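PDB 2A22: vacuolar protein sorting 29 from Cryptosporidium parvum, which probably acts as the VPS29 subunit of retromer, the coat that retrieves cargo from endosomes, built on a calcineurin-like metallophosphoesterase fold. Local coordinates for residues L60-V65 with I144-H149; N80-S85 with V107-G112. All coordinates share one frame; numbering follows the deposited sequence.

How the contacts relate
From the N terminus the chain first reaches 60-65, the end of strand 58-61, then runs through helix 68-77 and returns parallel to it as strand 81-83, a beta-alpha-beta crossover. Contact 2 closes the first loop, bringing 107-112 over 80-85 after a mostly irregular excursion. Strand 114-119 and helix 130-140 follow before 144-149 comes back to 60-65 in contact 1, whose loop therefore encloses the whole of contact 2. Both contacts join the six-stranded sheet to the five-stranded one, contact 1 near the middle of the sandwich and contact 2 between edge strands. They meet through C61, whose N lies 2.7 Å from Y82 O, a probable hydrogen bond.

Contact 1 (L60-V65 with I144-H149); sequences LCTGNV and ILVTGH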
loop_
_atom_site.group_PDB
_atom_site.type_symbol
_atom_site.label_atom_id
_atom_site.label_comp_id
_atom_site.label_asym_id
_atom_site.label_seq_id
_atom_site.Cartn_x
_atom_site.Cartn_y
_atom_site.Cartn_z
ATOM N N LEU A 60 -2.583 2.487 -4.393
ATOM C CA LEU A 60 -1.687 3.277 -3.546
ATOM C C LEU A 60 -0.527 2.408 -3.087
ATOM O O LEU A 60 -0.674 1.495 -2.275
ATOM C CB LEU A 60 -2.422 3.895 -2.360
ATOM C CG LEU A 60 -3.724 4.637 -2.700
ATOM C CD1 LEU A 60 -4.421 5.069 -1.400
ATOM C CD2 LEU A 60 -3.462 5.807 -3.622
ATOM N N CYS A 61 0.632 2.680 -3.644
ATOM C CA CYS A 61 1.779 1.806 -3.445
ATOM C C CYS A 61 2.767 2.435 -2.490
ATOM O O CYS A 61 3.206 3.564 -2.710
ATOM C CB CYS A 61 2.450 1.502 -4.782
ATOM S SG CYS A 61 3.957 0.520 -4.583
ATOM N N THR A 62 3.124 1.690 -1.439
ATOM C CA THR A 62 3.940 2.213 -0.334
ATOM C C THR A 62 5.453 2.305 -0.644
ATOM O O THR A 62 6.231 2.755 0.202
ATOM C CB THR A 62 3.717 1.394 0.932
ATOM O OG1 THR A 62 3.913 -0.012 0.634
ATOM C CG2 THR A 62 2.267 1.659 1.469
ATOM N N GLY A 63 5.847 1.900 -1.844
ATOM C CA GLY A 63 7.236 1.974 -2.253
ATOM C C GLY A 63 7.975 0.653 -2.132
ATOM O O GLY A 63 7.365 -0.407 -1.902
ATOM N N ASN A 64 9.295 0.718 -2.291
ATOM C CA ASN A 64 10.108 -0.495 -2.442
ATOM C C ASN A 64 9.556 -1.506 -3.452
ATOM O O ASN A 64 9.537 -2.725 -3.205
ATOM C CB ASN A 64 10.429 -1.125 -1.086
ATOM C CG ASN A 64 11.535 -0.390 -0.376
ATOM O OD1 ASN A 64 12.183 0.476 -0.966
ATOM N ND2 ASN A 64 11.757 -0.714 0.891
ATOM N N VAL A 65 9.064 -0.971 -4.569
ATOM C CA VAL A 65 8.777 -1.769 -5.765
ATOM C C VAL A 65 10.096 -2.327 -6.329
ATOM O O VAL A 65 10.162 -3.502 -6.684
ATOM C CB VAL A 65 8.069 -0.919 -6.832
ATOM C CG1 VAL A 65 7.843 -1.727 -8.098
ATOM C CG2 VAL A 65 6.742 -0.364 -6.277
ATOM N N ILE A 144 -7.176 8.678 6.349
ATOM C CA ILE A 144 -6.594 7.336 6.340
ATOM C C ILE A 144 -5.131 7.489 5.963
ATOM O O ILE A 144 -4.784 8.185 4.989
ATOM C CB ILE A 144 -7.309 6.378 5.330
ATOM C CG1 ILE A 144 -8.824 6.284 5.612
ATOM C CG2 ILE A 144 -6.635 4.978 5.331
ATOM C CD1 ILE A 144 -9.660 5.579 4.499
ATOM N N LEU A 145 -4.265 6.875 6.749
ATOM C CA LEU A 145 -2.838 6.897 6.440
ATOM C C LEU A 145 -2.315 5.505 6.063
ATOM O O LEU A 145 -2.446 4.540 6.836
ATOM C CB LEU A 145 -2.042 7.462 7.616
ATOM C CG LEU A 145 -0.520 7.508 7.455
ATOM C CD1 LEU A 145 -0.081 8.525 6.352
ATOM C CD2 LEU A 145 0.158 7.859 8.783
ATOM N N VAL A 146 -1.682 5.429 4.889
ATOM C CA VAL A 146 -1.102 4.176 4.390
ATOM C C VAL A 146 0.440 4.241 4.339
ATOM O O VAL A 146 1.029 5.053 3.607
ATOM C CB VAL A 146 -1.669 3.843 2.994
ATOM C CG1 VAL A 146 -1.211 2.423 2.534
ATOM C CG2 VAL A 146 -3.216 3.958 3.008
ATOM N N THR A 147 1.085 3.381 5.115
ATOM C CA THR A 147 2.547 3.336 5.156
ATOM C C THR A 147 3.019 1.876 5.051
ATOM O O THR A 147 2.228 0.941 5.260
ATOM C CB THR A 147 3.090 3.957 6.466
ATOM O OG1 THR A 147 2.685 3.139 7.574
ATOM C CG2 THR A 147 2.541 5.385 6.668
ATOM N N GLY A 148 4.298 1.681 4.720
ATOM C CA GLY A 148 4.875 0.337 4.635
ATOM C C GLY A 148 6.144 0.208 5.457
ATOM O O GLY A 148 6.151 0.430 6.682
ATOM N N HIS A 149 7.214 -0.169 4.766
ATOM C CA HIS A 149 8.569 -0.250 5.306
ATOM C C HIS A 149 8.882 -1.413 6.250
ATOM O O HIS A 149 9.900 -2.080 6.105
ATOM C CB HIS A 149 9.043 1.093 5.920
ATOM C CG HIS A 149 10.466 1.043 6.369
ATOM N ND1 HIS A 149 11.518 0.960 5.477
ATOM C CD2 HIS A 149 11.012 0.961 7.607
ATOM C CE1 HIS A 149 12.654 0.869 6.145
ATOM N NE2 HIS A 149 12.376 0.872 7.439
#
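T62 and V146 meet in the apolar interior of the alpha-beta-beta-alpha sandwich, the fold of the calcineurin-like phosphoesterases, where the end of strand 58-61 in one sheet faces strand 144-147 in the other. No hydrogen bond crosses between 60-65 and 144-149; the join is made by T62 laid against V146 and the T147-G148 backbone. Starting at the root of T62, CB rests 3.8 Å from G148 N. The branch OG1 sits between the backbone N and the carbonyl carbon (chi1 52°) and comes to 4.1 Å from G148 CA, an approach made possible because G148 has no side chain; a CB there would point toward T62 and collide with OG1. The other branch, CG2, makes the closest approach: lying anti to the carbonyl carbon, it reaches 3.7 Å from T147 C and equally 3.7 Å from V146 CG1. The two side chains cross at about a right angle, methyl against methyl, while L118 of strand 114-119 also touches T62 and I116 lies against V146. Just beyond this apolar patch both segments turn into loops bearing polar side chains. N64 ND2 bonds to D87 OD1 and H149 ND1 to H120 NE2, and the donor atoms of D87, H120 and H149 face one vacant point, a possible empty metal site like that of the calcineurin-like phosphoesterases; G148-H149 begins a G-H-x-H sequence as in those enzymes. T62 O is hydrogen-bonded to H120 ND1, which probably helps to set the position of this histidine. At the same turn G63 N points back at C61 SG in a weak hydrogen bond, 3.6 Å long and fairly straight at 164°.

Contact 2 (N80-S85 with V107-G112); sequences NVYIVS and VVVQIG
The Y82 ring carries V109 over one face, with V109 CB above the ring and CG2 reaching across its phenol end, 3.9 Å from both CZ and OH of Y82. V107 approaches the same side of the ring plane obliquely, its CG1 3.8 Å from Y82 CD1, and L60 CD2 joins them, packed against Y82 CD2. With CG anti to its carbonyl carbon (chi1 -61°), the tyrosine extends from its strand across to the other sheet and meets V109 coming the opposite way. V107 divides its two methyls: CG1 goes to the ring and CG2 to V84, 4.0 Å from its CG1. Its chi1 of 148° is well off a staggered position, which may reflect this double fit. No hydrogen bond crosses the contact, which is only partly buried, as suits a meeting of two edge strands of the sandwich, 81-83 and 106-111. L118 of strand 114-119 touches both Y82 and V84 from the five-stranded sheet. Away from V107 and V109, I83 packs on C61 of strand 58-61, and V81 O takes a hydrogen bond from K75 NZ of helix 68-77.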
loop_
_atom_site.group_PDB
_atom_site.type_symbol
_atom_site.label_atom_id
_atom_site.label_comp_id
_atom_site.label_asym_id
_atom_site.label_seq_id
_atom_site.Cartn_x
_atom_site.Cartn_y
_atom_site.Cartn_z
ATOM N N ASN A 80 -5.378 5.516 -12.212
ATOM C CA ASN A 80 -4.941 6.164 -10.943
ATOM C C ASN A 80 -3.988 5.325 -10.070
ATOM O O ASN A 80 -4.422 4.561 -9.188
ATOM C CB ASN A 80 -6.150 6.673 -10.121
ATOM C CG ASN A 80 -7.104 7.539 -10.965
ATOM O OD1 ASN A 80 -6.652 8.354 -11.757
ATOM N ND2 ASN A 80 -8.411 7.331 -10.816
ATOM N N VAL A 81 -2.696 5.460 -10.342
ATOM C CA VAL A 81 -1.671 4.667 -9.670
ATOM C C VAL A 81 -0.627 5.592 -9.026
ATOM O O VAL A 81 0.103 6.297 -9.729
ATOM C CB VAL A 81 -0.995 3.678 -10.633
ATOM C CG1 VAL A 81 0.141 2.947 -9.932
ATOM C CG2 VAL A 81 -2.036 2.662 -11.171
ATOM N N TYR A 82 -0.590 5.590 -7.694
ATOM C CA TYR A 82 0.337 6.407 -6.926
ATOM C C TYR A 82 1.397 5.526 -6.293
ATOM O O TYR A 82 1.074 4.555 -5.578
ATOM C CB TYR A 82 -0.429 7.180 -5.827
ATOM C CG TYR A 82 -1.477 8.105 -6.426
ATOM C CD1 TYR A 82 -1.158 9.417 -6.708
ATOM C CD2 TYR A 82 -2.771 7.647 -6.761
ATOM C CE1 TYR A 82 -2.067 10.279 -7.288
ATOM C CE2 TYR A 82 -3.717 8.514 -7.353
ATOM C CZ TYR A 82 -3.338 9.836 -7.606
ATOM O OH TYR A 82 -4.191 10.762 -8.183
ATOM N N ILE A 83 2.658 5.877 -6.531
ATOM C CA ILE A 83 3.801 5.155 -5.989
ATOM C C ILE A 83 4.703 6.135 -5.307
ATOM O O ILE A 83 5.084 7.181 -5.879
ATOM C CB ILE A 83 4.584 4.422 -7.101
ATOM C CG1 ILE A 83 3.669 3.389 -7.802
ATOM C CG2 ILE A 83 5.867 3.779 -6.541
ATOM C CD1 ILE A 83 4.213 2.811 -9.158
ATOM N N VAL A 84 5.041 5.834 -4.060
ATOM C CA VAL A 84 5.989 6.673 -3.353
ATOM C C VAL A 84 7.356 5.977 -3.287
ATOM O O VAL A 84 7.457 4.756 -3.418
ATOM C CB VAL A 84 5.481 7.095 -1.956
ATOM C CG1 VAL A 84 4.252 7.990 -2.119
ATOM C CG2 VAL A 84 5.200 5.854 -1.057
ATOM N N SER A 85 8.392 6.774 -3.108
ATOM C CA SER A 85 9.756 6.281 -2.968
ATOM C C SER A 85 10.019 5.566 -1.630
ATOM O O SER A 85 9.734 6.107 -0.554
ATOM C CB SER A 85 10.719 7.470 -3.094
ATOM O OG SER A 85 12.015 6.971 -3.332
ATOM N N VAL A 107 2.198 11.364 -0.716
ATOM C CA VAL A 107 1.062 11.657 -1.591
ATOM C C VAL A 107 -0.151 11.780 -0.665
ATOM O O VAL A 107 -0.253 11.065 0.344
ATOM C CB VAL A 107 0.871 10.474 -2.610
ATOM C CG1 VAL A 107 -0.573 10.250 -3.008
ATOM C CG2 VAL A 107 1.767 10.654 -3.838
ATOM N N VAL A 108 -1.048 12.713 -0.981
ATOM C CA VAL A 108 -2.360 12.778 -0.328
ATOM C C VAL A 108 -3.354 12.834 -1.443
ATOM O O VAL A 108 -3.230 13.654 -2.356
ATOM C CB VAL A 108 -2.507 13.995 0.582
ATOM C CG1 VAL A 108 -3.900 14.017 1.259
ATOM C CG2 VAL A 108 -1.413 13.994 1.618
ATOM N N VAL A 109 -4.303 11.911 -1.421
ATOM C CA VAL A 109 -5.229 11.793 -2.550
ATOM C C VAL A 109 -6.645 11.683 -2.036
ATOM O O VAL A 109 -6.899 10.981 -1.044
ATOM C CB VAL A 109 -4.833 10.633 -3.538
ATOM C CG1 VAL A 109 -4.642 9.361 -2.812
ATOM C CG2 VAL A 109 -5.853 10.457 -4.642
ATOM N N GLN A 110 -7.550 12.424 -2.673
ATOM C CA GLN A 110 -8.959 12.413 -2.279
ATOM C C GLN A 110 -9.617 11.269 -3.041
ATOM O O GLN A 110 -9.619 11.267 -4.256
ATOM C CB GLN A 110 -9.616 13.765 -2.623
ATOM C CG GLN A 110 -11.097 13.913 -2.237
ATOM C CD GLN A 110 -11.316 14.037 -0.746
ATOM O OE1 GLN A 110 -12.282 13.504 -0.207
ATOM N NE2 GLN A 110 -10.424 14.734 -0.068
ATOM N N ILE A 111 -10.107 10.267 -2.320
ATOM C CA ILE A 111 -10.879 9.186 -2.947
ATOM C C ILE A 111 -12.254 9.134 -2.281
ATOM O O ILE A 111 -12.357 8.844 -1.089
ATOM C CB ILE A 111 -10.144 7.804 -2.897
ATOM C CG1 ILE A 111 -8.700 7.940 -3.413
ATOM C CG2 ILE A 111 -10.919 6.742 -3.701
ATOM C CD1 ILE A 111 -7.910 6.600 -3.434
ATOM N N GLY A 112 -13.291 9.478 -3.046
ATOM C CA GLY A 112 -14.640 9.638 -2.509
ATOM C C GLY A 112 -14.655 10.575 -1.307
ATOM O O GLY A 112 -14.212 11.725 -1.393
#